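Local coordinates for protein inositol 2-dehydrogenase/D-chiro-inositol 3-dehydrogenase (PDB 4MIY) that catalyses the NAD-dependent oxidation of myo-inositol to 2-keto-myo-inositol and of D-chiro-inositol to 1-keto-D-chiro-inositol, at residues A[85-90]-A[118-123]; A[156-161]-A[270-275]; A[236-241]-A[276-281]. All blocks are in the same frame, centred on the assembly; numbering follows the deposited sequence. Where two conformers were deposited one is given.

Interaction 1 of 3, residues A[85-90]-A[118-123]; sequences KALDTD and KKVIQV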
loop_
_atom_site.group_PDB
_atom_site.type_symbol
_atom_site.label_atom_id
_atom_site.label_comp_id
_atom_site.label_asym_id
_atom_site.label_seq_id
_atom_site.Cartn_x
_atom_site.Cartn_y
_atom_site.Cartn_z
ATOM N N LYS A 85 47.390 15.584 3.814
ATOM C CA LYS A 85 48.124 15.896 5.020
ATOM C C LYS A 85 47.906 14.931 6.154
ATOM O O LYS A 85 48.785 14.635 6.907
ATOM C CB LYS A 85 47.762 17.251 5.517
ATOM C CG LYS A 85 48.421 18.377 4.799
ATOM C CD LYS A 85 47.615 19.549 5.002
ATOM C CE LYS A 85 48.370 20.760 4.751
ATOM N NZ LYS A 85 47.718 21.281 3.581
ATOM N N ALA A 86 46.707 14.405 6.269
ATOM C CA ALA A 86 46.395 13.496 7.350
ATOM C C ALA A 86 47.027 12.145 7.098
ATOM O O ALA A 86 47.313 11.410 8.015
ATOM C CB ALA A 86 44.873 13.388 7.509
ATOM N N LEU A 87 47.269 11.835 5.838
ATOM C CA LEU A 87 47.933 10.607 5.488
ATOM C C LEU A 87 49.432 10.574 5.819
ATOM O O LEU A 87 50.028 9.545 5.727
ATOM C CB LEU A 87 47.722 10.284 4.039
ATOM C CG LEU A 87 46.324 9.855 3.655
ATOM C CD1 LEU A 87 46.127 9.987 2.190
ATOM C CD2 LEU A 87 46.148 8.436 4.071
ATOM N N ASP A 88 49.987 11.716 6.156
ATOM C CA ASP A 88 51.330 11.785 6.712
ATOM C C ASP A 88 51.336 11.466 8.202
ATOM O O ASP A 88 52.381 11.325 8.766
ATOM C CB ASP A 88 51.916 13.174 6.531
ATOM C CG ASP A 88 52.257 13.490 5.106
ATOM O OD1 ASP A 88 52.547 12.585 4.313
ATOM O OD2 ASP A 88 52.223 14.663 4.803
ATOM N N THR A 89 50.167 11.404 8.835
ATOM C CA THR A 89 50.025 10.907 10.186
ATOM C C THR A 89 49.509 9.487 10.176
ATOM O O THR A 89 49.339 8.903 9.143
ATOM C CB THR A 89 49.030 11.678 10.962
ATOM O OG1 THR A 89 47.716 11.368 10.492
ATOM C CG2 THR A 89 49.257 13.127 10.827
ATOM N N ASP A 90 49.281 8.949 11.355
ATOM C CA ASP A 90 48.783 7.604 11.508
ATOM C C ASP A 90 47.281 7.608 11.825
ATOM O O ASP A 90 46.707 6.605 12.123
ATOM C CB ASP A 90 49.572 6.852 12.605
ATOM C CG ASP A 90 50.719 6.044 12.031
ATOM O OD1 ASP A 90 50.684 5.752 10.843
ATOM O OD2 ASP A 90 51.654 5.671 12.748
ATOM N N LYS A 118 48.100 0.009 6.341
ATOM C CA LYS A 118 46.709 -0.299 6.463
ATOM C C LYS A 118 45.819 0.890 6.100
ATOM O O LYS A 118 46.209 2.011 6.176
ATOM C CB LYS A 118 46.403 -0.791 7.861
ATOM C CG LYS A 118 46.538 0.212 8.959
ATOM C CD LYS A 118 45.829 -0.250 10.224
ATOM C CE LYS A 118 46.052 0.653 11.434
ATOM N NZ LYS A 118 45.499 2.010 11.497
ATOM N N LYS A 119 44.597 0.567 5.729
ATOM C CA LYS A 119 43.613 1.530 5.307
ATOM C C LYS A 119 43.133 2.375 6.477
ATOM O O LYS A 119 42.911 1.867 7.549
ATOM C CB LYS A 119 42.468 0.765 4.690
ATOM C CG LYS A 119 41.459 1.563 3.949
ATOM C CD LYS A 119 40.383 0.655 3.430
ATOM C CE LYS A 119 39.422 0.255 4.495
ATOM N NZ LYS A 119 38.234 -0.393 4.004
ATOM N N VAL A 120 42.979 3.670 6.260
ATOM C CA VAL A 120 42.509 4.566 7.289
ATOM C C VAL A 120 41.359 5.462 6.861
ATOM O O VAL A 120 40.784 6.099 7.666
ATOM C CB VAL A 120 43.632 5.458 7.854
ATOM C CG1 VAL A 120 44.556 4.649 8.711
ATOM C CG2 VAL A 120 44.407 6.082 6.760
ATOM N N ILE A 121 41.059 5.488 5.579
ATOM C CA ILE A 121 40.047 6.416 5.099
ATOM C C ILE A 121 38.666 5.773 4.902
ATOM O O ILE A 121 38.539 4.755 4.273
ATOM C CB ILE A 121 40.434 7.026 3.779
ATOM C CG1 ILE A 121 41.670 7.916 3.932
ATOM C CG2 ILE A 121 39.272 7.848 3.228
ATOM C CD1 ILE A 121 42.386 8.133 2.641
ATOM N N GLN A 122 37.673 6.442 5.472
ATOM C CA GLN A 122 36.279 6.208 5.150
ATOM C C GLN A 122 35.659 7.470 4.549
ATOM O O GLN A 122 35.867 8.543 5.025
ATOM C CB GLN A 122 35.499 5.765 6.394
ATOM C CG GLN A 122 34.031 5.467 6.118
ATOM C CD GLN A 122 33.365 4.746 7.240
ATOM O OE1 GLN A 122 34.000 4.131 8.047
ATOM N NE2 GLN A 122 32.078 4.842 7.290
ATOM N N VAL A 123 34.902 7.291 3.484
ATOM C CA VAL A 123 34.251 8.399 2.808
ATOM C C VAL A 123 32.756 8.415 3.117
ATOM O O VAL A 123 32.144 7.397 3.120
ATOM C CB VAL A 123 34.446 8.303 1.318
ATOM C CG1 VAL A 123 33.792 9.437 0.641
ATOM C CG2 VAL A 123 35.910 8.301 1.017
HETATM O O HOH W 1 47.260 3.651 10.872
#

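Interaction 2 of 3, residues A[156-161]-A[270-275]; sequences INPNVA and VEMSWI. With NAD (nicotinamide-adenine-dinucleotide), chain E.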
loop_
_atom_site.group_PDB
_atom_site.type_symbol
_atom_site.label_atom_id
_atom_site.label_comp_id
_atom_site.label_asym_id
_atom_site.label_seq_id
_atom_site.Cartn_x
_atom_site.Cartn_y
_atom_site.Cartn_z
ATOM N N ILE A 156 14.535 12.755 -5.748
ATOM C CA ILE A 156 13.544 13.807 -5.781
ATOM C C ILE A 156 13.764 14.760 -4.600
ATOM O O ILE A 156 13.859 14.358 -3.471
ATOM C CB ILE A 156 12.140 13.234 -5.689
ATOM C CG1 ILE A 156 11.890 12.169 -6.754
ATOM C CG2 ILE A 156 11.100 14.297 -5.809
ATOM C CD1 ILE A 156 12.037 12.630 -8.124
ATOM N N ASN A 157 13.875 16.034 -4.907
ATOM C CA ASN A 157 14.087 17.066 -3.919
ATOM C C ASN A 157 13.125 18.208 -4.227
ATOM O O ASN A 157 12.825 18.452 -5.355
ATOM C CB ASN A 157 15.550 17.496 -3.986
ATOM C CG ASN A 157 15.882 18.616 -3.063
ATOM O OD1 ASN A 157 16.158 18.416 -1.907
ATOM N ND2 ASN A 157 15.853 19.812 -3.581
ATOM N N PRO A 158 12.622 18.868 -3.200
ATOM C CA PRO A 158 11.545 19.836 -3.457
ATOM C C PRO A 158 11.962 21.169 -4.124
ATOM O O PRO A 158 11.294 21.645 -4.986
ATOM C CB PRO A 158 10.988 20.085 -2.067
ATOM C CG PRO A 158 12.067 19.638 -1.117
ATOM C CD PRO A 158 12.807 18.584 -1.773
ATOM N N ASN A 159 13.088 21.707 -3.694
ATOM C CA ASN A 159 13.584 22.992 -4.170
ATOM C C ASN A 159 15.058 23.160 -3.820
ATOM O O ASN A 159 15.542 22.531 -2.929
ATOM C CB ASN A 159 12.784 24.156 -3.561
ATOM C CG ASN A 159 11.570 24.537 -4.381
ATOM O OD1 ASN A 159 11.692 24.935 -5.523
ATOM N ND2 ASN A 159 10.396 24.441 -3.784
ATOM N N VAL A 160 15.739 24.031 -4.531
ATOM C CA VAL A 160 17.155 24.275 -4.297
ATOM C C VAL A 160 17.485 25.712 -3.992
ATOM O O VAL A 160 16.733 26.588 -4.275
ATOM C CB VAL A 160 18.025 23.778 -5.444
ATOM C CG1 VAL A 160 17.899 22.277 -5.542
ATOM C CG2 VAL A 160 17.653 24.434 -6.748
ATOM N N ALA A 161 18.626 25.905 -3.361
ATOM C CA ALA A 161 19.075 27.236 -3.029
ATOM C C ALA A 161 19.598 27.935 -4.254
ATOM O O ALA A 161 19.847 27.318 -5.263
ATOM C CB ALA A 161 20.111 27.169 -1.997
ATOM N N VAL A 270 4.676 13.383 3.327
ATOM C CA VAL A 270 5.914 13.086 2.653
ATOM C C VAL A 270 7.002 13.911 3.316
ATOM O O VAL A 270 6.788 15.042 3.650
ATOM C CB VAL A 270 5.792 13.480 1.181
ATOM C CG1 VAL A 270 7.108 13.346 0.473
ATOM C CG2 VAL A 270 4.769 12.613 0.517
ATOM N N GLU A 271 8.146 13.303 3.514
ATOM C CA GLU A 271 9.307 13.995 3.993
ATOM C C GLU A 271 9.711 15.181 3.110
ATOM O O GLU A 271 9.690 15.101 1.929
ATOM C CB GLU A 271 10.452 12.998 4.076
ATOM C CG GLU A 271 11.692 13.564 4.622
ATOM C CD GLU A 271 11.511 14.068 6.016
ATOM O OE1 GLU A 271 11.257 13.268 6.905
ATOM O OE2 GLU A 271 11.589 15.261 6.226
ATOM N N MET A 272 10.037 16.291 3.719
ATOM C CA MET A 272 10.467 17.438 2.965
ATOM C C MET A 272 11.965 17.716 3.069
ATOM O O MET A 272 12.469 18.507 2.347
ATOM C CB MET A 272 9.684 18.688 3.374
ATOM C CG MET A 272 8.221 18.755 2.925
ATOM S SD MET A 272 8.013 19.019 1.146
ATOM C CE MET A 272 8.672 20.626 0.843
ATOM N N SER A 273 12.642 17.020 3.978
ATOM C CA SER A 273 14.040 17.298 4.294
ATOM C C SER A 273 14.957 16.110 4.085
ATOM O O SER A 273 14.768 15.108 4.678
ATOM C CB SER A 273 14.101 17.709 5.742
ATOM O OG SER A 273 15.371 17.593 6.272
ATOM N N TRP A 274 15.953 16.226 3.235
ATOM C CA TRP A 274 16.891 15.121 3.130
ATOM C C TRP A 274 17.615 14.889 4.433
ATOM O O TRP A 274 18.058 13.830 4.702
ATOM C CB TRP A 274 17.876 15.311 2.021
ATOM C CG TRP A 274 18.604 16.602 2.039
ATOM C CD1 TRP A 274 18.274 17.705 1.376
ATOM C CD2 TRP A 274 19.812 16.892 2.720
ATOM N NE1 TRP A 274 19.176 18.698 1.612
ATOM C CE2 TRP A 274 20.137 18.215 2.441
ATOM C CE3 TRP A 274 20.622 16.176 3.574
ATOM C CZ2 TRP A 274 21.249 18.822 2.940
ATOM C CZ3 TRP A 274 21.714 16.788 4.080
ATOM C CH2 TRP A 274 22.026 18.097 3.755
ATOM N N ILE A 275 17.721 15.926 5.241
ATOM C CA ILE A 275 18.381 15.803 6.510
ATOM C C ILE A 275 17.665 14.807 7.360
ATOM O O ILE A 275 18.263 13.960 7.952
ATOM C CB ILE A 275 18.437 17.136 7.219
ATOM C CG1 ILE A 275 19.445 18.011 6.527
ATOM C CG2 ILE A 275 18.852 16.977 8.637
ATOM C CD1 ILE A 275 19.260 19.414 6.828
HETATM P PA NAD E . 29.434 24.625 4.921
HETATM O O1A NAD E . 29.843 25.615 3.943
HETATM O O2A NAD E . 28.425 24.869 5.842
HETATM O O5B NAD E . 30.606 24.315 5.941
HETATM C C5B NAD E . 31.908 24.089 5.584
HETATM C C4B NAD E . 32.835 24.673 6.658
HETATM O O4B NAD E . 34.143 24.440 6.211
HETATM C C3B NAD E . 32.811 26.191 6.771
HETATM O O3B NAD E . 32.702 26.552 8.086
HETATM C C2B NAD E . 34.097 26.663 6.150
HETATM O O2B NAD E . 34.575 27.858 6.719
HETATM C C1B NAD E . 35.015 25.548 6.479
HETATM N N9A NAD E . 36.167 25.421 5.615
HETATM C C8A NAD E . 36.251 25.602 4.335
HETATM N N7A NAD E . 37.452 25.304 3.858
HETATM C C5A NAD E . 38.176 24.909 4.887
HETATM C C6A NAD E . 39.537 24.477 5.136
HETATM N N6A NAD E . 40.434 24.343 4.190
HETATM N N1A NAD E . 39.837 24.133 6.366
HETATM C C2A NAD E . 39.019 24.222 7.348
HETATM N N3A NAD E . 37.782 24.644 7.208
HETATM C C4A NAD E . 37.324 24.983 6.019
HETATM O O3 NAD E . 29.243 23.318 4.054
HETATM P PN NAD E . 28.631 21.885 4.556
HETATM O O1N NAD E . 27.246 21.799 4.112
HETATM O O2N NAD E . 28.716 21.788 5.966
HETATM O O5D NAD E . 29.358 20.836 3.723
HETATM C C5D NAD E . 30.638 20.416 4.126
HETATM C C4D NAD E . 31.021 19.136 3.458
HETATM O O4D NAD E . 30.074 18.161 3.856
HETATM C C3D NAD E . 30.974 19.259 1.972
HETATM O O3D NAD E . 31.986 18.460 1.446
HETATM C C2D NAD E . 29.593 18.677 1.686
HETATM O O2D NAD E . 29.623 18.170 0.407
HETATM C C1D NAD E . 29.504 17.582 2.712
HETATM N N1N NAD E . 28.123 17.169 2.965
HETATM C C2N NAD E . 27.773 15.897 2.800
HETATM C C3N NAD E . 26.481 15.445 2.977
HETATM C C7N NAD E . 26.133 13.986 2.795
HETATM O O7N NAD E . 26.951 13.128 2.889
HETATM N N7N NAD E . 24.905 13.736 2.579
HETATM C C4N NAD E . 25.533 16.360 3.400
HETATM C C5N NAD E . 25.941 17.663 3.570
HETATM C C6N NAD E . 27.238 18.038 3.333
HETATM O O HOH W 2 15.128 18.561 1.410
#

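Interaction 3 of 3, residues A[236-241]-A[276-281]; sequences YEVKLE and NRFIQA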
loop_
_atom_site.group_PDB
_atom_site.type_symbol
_atom_site.label_atom_id
_atom_site.label_comp_id
_atom_site.label_asym_id
_atom_site.label_seq_id
_atom_site.Cartn_x
_atom_site.Cartn_y
_atom_site.Cartn_z
ATOM N N TYR A 236 10.832 15.402 -0.567
ATOM C CA TYR A 236 12.087 14.722 -0.736
ATOM C C TYR A 236 11.843 13.222 -0.746
ATOM O O TYR A 236 11.273 12.689 0.160
ATOM C CB TYR A 236 13.122 15.100 0.349
ATOM C CG TYR A 236 14.461 14.460 0.079
ATOM C CD1 TYR A 236 15.353 15.046 -0.776
ATOM C CD2 TYR A 236 14.811 13.237 0.620
ATOM C CE1 TYR A 236 16.516 14.463 -1.066
ATOM C CE2 TYR A 236 15.989 12.655 0.324
ATOM C CZ TYR A 236 16.833 13.248 -0.534
ATOM O OH TYR A 236 18.017 12.654 -0.850
ATOM N N GLU A 237 12.294 12.558 -1.785
ATOM C CA GLU A 237 12.059 11.143 -1.914
ATOM C C GLU A 237 13.165 10.431 -2.670
ATOM O O GLU A 237 13.637 10.912 -3.654
ATOM C CB GLU A 237 10.684 10.904 -2.552
ATOM C CG GLU A 237 10.204 9.498 -2.489
ATOM C CD GLU A 237 8.731 9.336 -2.864
ATOM O OE1 GLU A 237 8.075 10.297 -3.244
ATOM O OE2 GLU A 237 8.267 8.206 -2.797
ATOM N N VAL A 238 13.551 9.275 -2.154
ATOM C CA VAL A 238 14.472 8.368 -2.799
ATOM C C VAL A 238 13.734 7.073 -3.172
ATOM O O VAL A 238 13.160 6.444 -2.345
ATOM C CB VAL A 238 15.690 8.110 -1.872
ATOM C CG1 VAL A 238 16.562 7.015 -2.366
ATOM C CG2 VAL A 238 16.504 9.382 -1.678
ATOM N N LYS A 239 13.721 6.757 -4.452
ATOM C CA LYS A 239 13.056 5.565 -4.945
ATOM C C LYS A 239 14.067 4.653 -5.615
ATOM O O LYS A 239 14.995 5.109 -6.196
ATOM C CB LYS A 239 11.968 5.920 -5.971
ATOM C CG LYS A 239 10.979 6.983 -5.548
ATOM C CD LYS A 239 9.985 7.192 -6.664
ATOM C CE LYS A 239 8.967 8.285 -6.373
ATOM N NZ LYS A 239 7.872 8.269 -7.322
ATOM N N LEU A 240 13.845 3.362 -5.525
ATOM C CA LEU A 240 14.758 2.381 -6.044
ATOM C C LEU A 240 14.021 1.106 -6.387
ATOM O O LEU A 240 13.317 0.589 -5.594
ATOM C CB LEU A 240 15.846 2.090 -5.016
ATOM C CG LEU A 240 16.878 1.024 -5.384
ATOM C CD1 LEU A 240 17.675 1.475 -6.575
ATOM C CD2 LEU A 240 17.759 0.815 -4.236
ATOM N N GLU A 241 14.188 0.656 -7.609
ATOM C CA GLU A 241 13.570 -0.536 -8.119
ATOM C C GLU A 241 14.615 -1.329 -8.892
ATOM O O GLU A 241 15.273 -0.803 -9.729
ATOM C CB GLU A 241 12.418 -0.149 -9.045
ATOM C CG GLU A 241 11.706 -1.261 -9.671
ATOM C CD GLU A 241 10.691 -0.797 -10.712
ATOM O OE1 GLU A 241 10.727 0.350 -11.105
ATOM O OE2 GLU A 241 9.861 -1.594 -11.112
ATOM N N ASN A 276 16.363 14.915 7.404
ATOM C CA ASN A 276 15.599 14.058 8.230
ATOM C C ASN A 276 15.510 12.647 7.639
ATOM O O ASN A 276 15.573 11.700 8.348
ATOM C CB ASN A 276 14.243 14.663 8.482
ATOM C CG ASN A 276 14.315 15.909 9.335
ATOM O OD1 ASN A 276 15.327 16.195 9.956
ATOM N ND2 ASN A 276 13.236 16.647 9.375
ATOM N N ARG A 277 15.444 12.548 6.325
ATOM C CA ARG A 277 15.372 11.244 5.661
ATOM C C ARG A 277 16.531 10.335 5.996
ATOM O O ARG A 277 16.368 9.191 6.126
ATOM C CB ARG A 277 15.255 11.421 4.139
ATOM C CG ARG A 277 15.344 10.152 3.325
ATOM C CD ARG A 277 14.207 9.149 3.589
ATOM N NE ARG A 277 14.368 7.931 2.827
ATOM C CZ ARG A 277 15.149 6.935 3.193
ATOM N NH1 ARG A 277 15.817 6.994 4.320
ATOM N NH2 ARG A 277 15.245 5.858 2.461
ATOM N N PHE A 278 17.699 10.919 6.153
ATOM C CA PHE A 278 18.918 10.143 6.314
ATOM C C PHE A 278 19.576 10.230 7.684
ATOM O O PHE A 278 20.662 9.795 7.855
ATOM C CB PHE A 278 19.887 10.363 5.123
ATOM C CG PHE A 278 19.395 9.741 3.840
ATOM C CD1 PHE A 278 19.273 8.383 3.730
ATOM C CD2 PHE A 278 19.020 10.499 2.765
ATOM C CE1 PHE A 278 18.814 7.804 2.601
ATOM C CE2 PHE A 278 18.573 9.914 1.642
ATOM C CZ PHE A 278 18.471 8.568 1.551
ATOM N N ILE A 279 18.853 10.734 8.665
ATOM C CA ILE A 279 19.323 10.800 10.041
ATOM C C ILE A 279 19.881 9.452 10.505
ATOM O O ILE A 279 20.936 9.376 11.051
ATOM C CB ILE A 279 18.220 11.225 11.051
ATOM C CG1 ILE A 279 17.932 12.715 11.003
ATOM C CG2 ILE A 279 18.666 10.952 12.463
ATOM C CD1 ILE A 279 16.698 13.150 11.786
ATOM N N GLN A 280 19.138 8.385 10.243
ATOM C CA GLN A 280 19.544 7.066 10.666
ATOM C C GLN A 280 20.827 6.638 9.990
ATOM O O GLN A 280 21.706 6.145 10.626
ATOM C CB GLN A 280 18.430 6.032 10.420
ATOM C CG GLN A 280 18.831 4.608 10.640
ATOM C CD GLN A 280 19.289 3.898 9.395
ATOM O OE1 GLN A 280 18.594 3.846 8.421
ATOM N NE2 GLN A 280 20.476 3.369 9.439
ATOM N N ALA A 281 20.909 6.837 8.697
ATOM C CA ALA A 281 22.087 6.420 7.969
ATOM C C ALA A 281 23.334 7.148 8.432
ATOM O O ALA A 281 24.345 6.554 8.602
ATOM C CB ALA A 281 21.882 6.576 6.501
HETATM O O HOH W 3 12.490 8.513 0.468
HETATM O O HOH W 4 13.068 5.764 0.411
#

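Interaction 1 of 3, residues A[85-90]-A[118-123]
Leu87 meets Val120 and Ile121 in an apolar contact made entirely by methyl groups. Its CD2 reaches both partners, lying 4.0 Å from Val120 CG2 and touching Ile121 CD1 at the same range, so one methyl sits against the ends of two successive residues. Leu87 CD1 follows at the limit of contact with Ile121 CD1. The side chains of Leu87 and Ile121 cross at about a right angle, whereas Val120 meets the leucine more slantwise. Leu87 CG stands anti to the carbonyl carbon (chi1 -71°), which brings the isobutyl end nearer to segment 118-123 than its CB direction alone would. All three residues are buried.

The polar link lies at the exposed end and runs through water. A water molecule donates to Asp90 O, 3.3 Å away, and accepts from Lys118 NZ. The charged ends of these residues do not touch: Asp90 OD1 and Lys118 NZ are 6.4 Å apart, so any attraction between them acts at a distance.

Within 85-90, a type I turn spans Ala86 to Thr89. Ala86 O takes two donors, Thr89 N at 3.0 Å and Thr89 OG1 at 2.5 Å, the hydroxyl lying in the carbonyl plane on a lone pair.

The contact belongs to the Rossmann domain, joining the region of helix 79-86 and the turn beside it to strand 121-123, an outermost strand of the parallel sheet within this chain. Ile93 of the adjacent strand 92-95 touches both Leu87 and Ile121, and helix 103-113 packs on the same two through Lys112, Glu113 and Ile109.

Interaction 2 of 3, residues A[156-161]-A[270-275]
Pro158 rests against Met272, its CB 3.8 Å from the methionine CE. Bends at chi2 and chi3 (-71° and -65°) curl the thioether chain so that its terminal methyl comes to the proline ring. Pro158 CG also lies 3.7 Å from Met272 O. Beside this pair, Asn157 OD1 approaches the edge of the Trp274 indole, 4.0 Å from CD1, with amide and ring planes 43° apart.

One water joins the two segments: it accepts from Trp274 N at 3.1 Å and lies within donating distance of Met272 O, at 2.8 Å, and, more weakly, of Asn157 OD1. Asn157 ND2 binds Asn159 O at 2.8 Å, above that carbonyl's plane, and also Val230 O, which fixes the turn of the amide. On the other segment, Glu271 OE2 accepts from Ser273 N through its anti lone pair, and Ser273 caps the helix by accepting from Asn276 N. Ala264 of a second subunit packs on Met272.

Trp274 belongs to the NAD pocket, with CZ3 3.9 Å from NAD C4N, the nicotinamide carbon that takes up hydride. Apolar and water-mediated contacts without a direct hydrogen bond thus set the loop beside an indole that borders the reactive carbon.

Interaction 3 of 3, residues A[236-241]-A[276-281]
Tyr236 CG is anti to the backbone N (chi1 -175°), sending the phenol from just ahead of strand 237-244 toward residues Arg277 and Phe278. Arg277 CG is likewise anti to its own N, and a bend at chi2 (64°) then carries the guanidinium alongside the strand to the level of Val238. Phe278 brings the edge of its ring, at CE2 and CZ, against Tyr236 and Val238.

The tyrosine is met at its ring edge by both partners: Arg277 CG lies 4.0 Å from Tyr236 CE2, and Phe278 CE2 is 3.7 Å from Tyr236 OH, which sits in the plane of the phenyl ring at its edge. Val238 CG2 touches the same rim of Phe278, 3.9 Å from CZ. One phenyl face is covered near its rim by Arg277 CG, while Phe278 CE1 lies over the guanidinium, 3.5 Å above its plane.

Two waters tie the arginine to the strand backbone. One accepts from Val238 N at 2.9 Å and from Arg277 NE, in the guanidinium plane; the other accepts from Arg277 NH2 at 3.0 Å and donates to Val238 O at 2.8 Å. Val238 N and O thus each bind a water that Arg277 also binds. The charge of Arg277 is met by Asp130 in a salt bridge at NH1, and Tyr254 adds a cation-pi contact.

With an alanine at the site of Tyr236, a gap would probably open beside Phe278 CE2, and Arg277 CB and CG would lose the tyrosine edge they lie against.

The strand and its lead-in are joined to the junction of helices 274-277 and 279-294, within the C-terminal alpha/beta domain, by an apolar seam of ring edges and methyls beside two bridging waters, through which the arginine addresses backbone while keeping its direct ion pair for Asp130.

How the interactions relate
Interactions 2 and 3 form one patch of the C-terminal alpha/beta domain, their centres 10 Å apart and their segments alternating along the chain. Glu271 O and Tyr236 N, 2.8 Å apart, probably share a hydrogen bond, as do Ile156 O and Glu237 N, and Trp274 CB packs on Tyr236 CZ. Both use helix 274-277, so the indole beside the nicotinamide rises from a helix whose other end, at Arg277, packs on Tyr236 just ahead of strand 237-244; the Phe278 side chain is about 7 Å from NAD. Interaction 1 stands apart in the Rossmann domain, its centre 33 Å from that of interaction 2, with the Ile121 side chain about 13 Å from the cofactor between the domains.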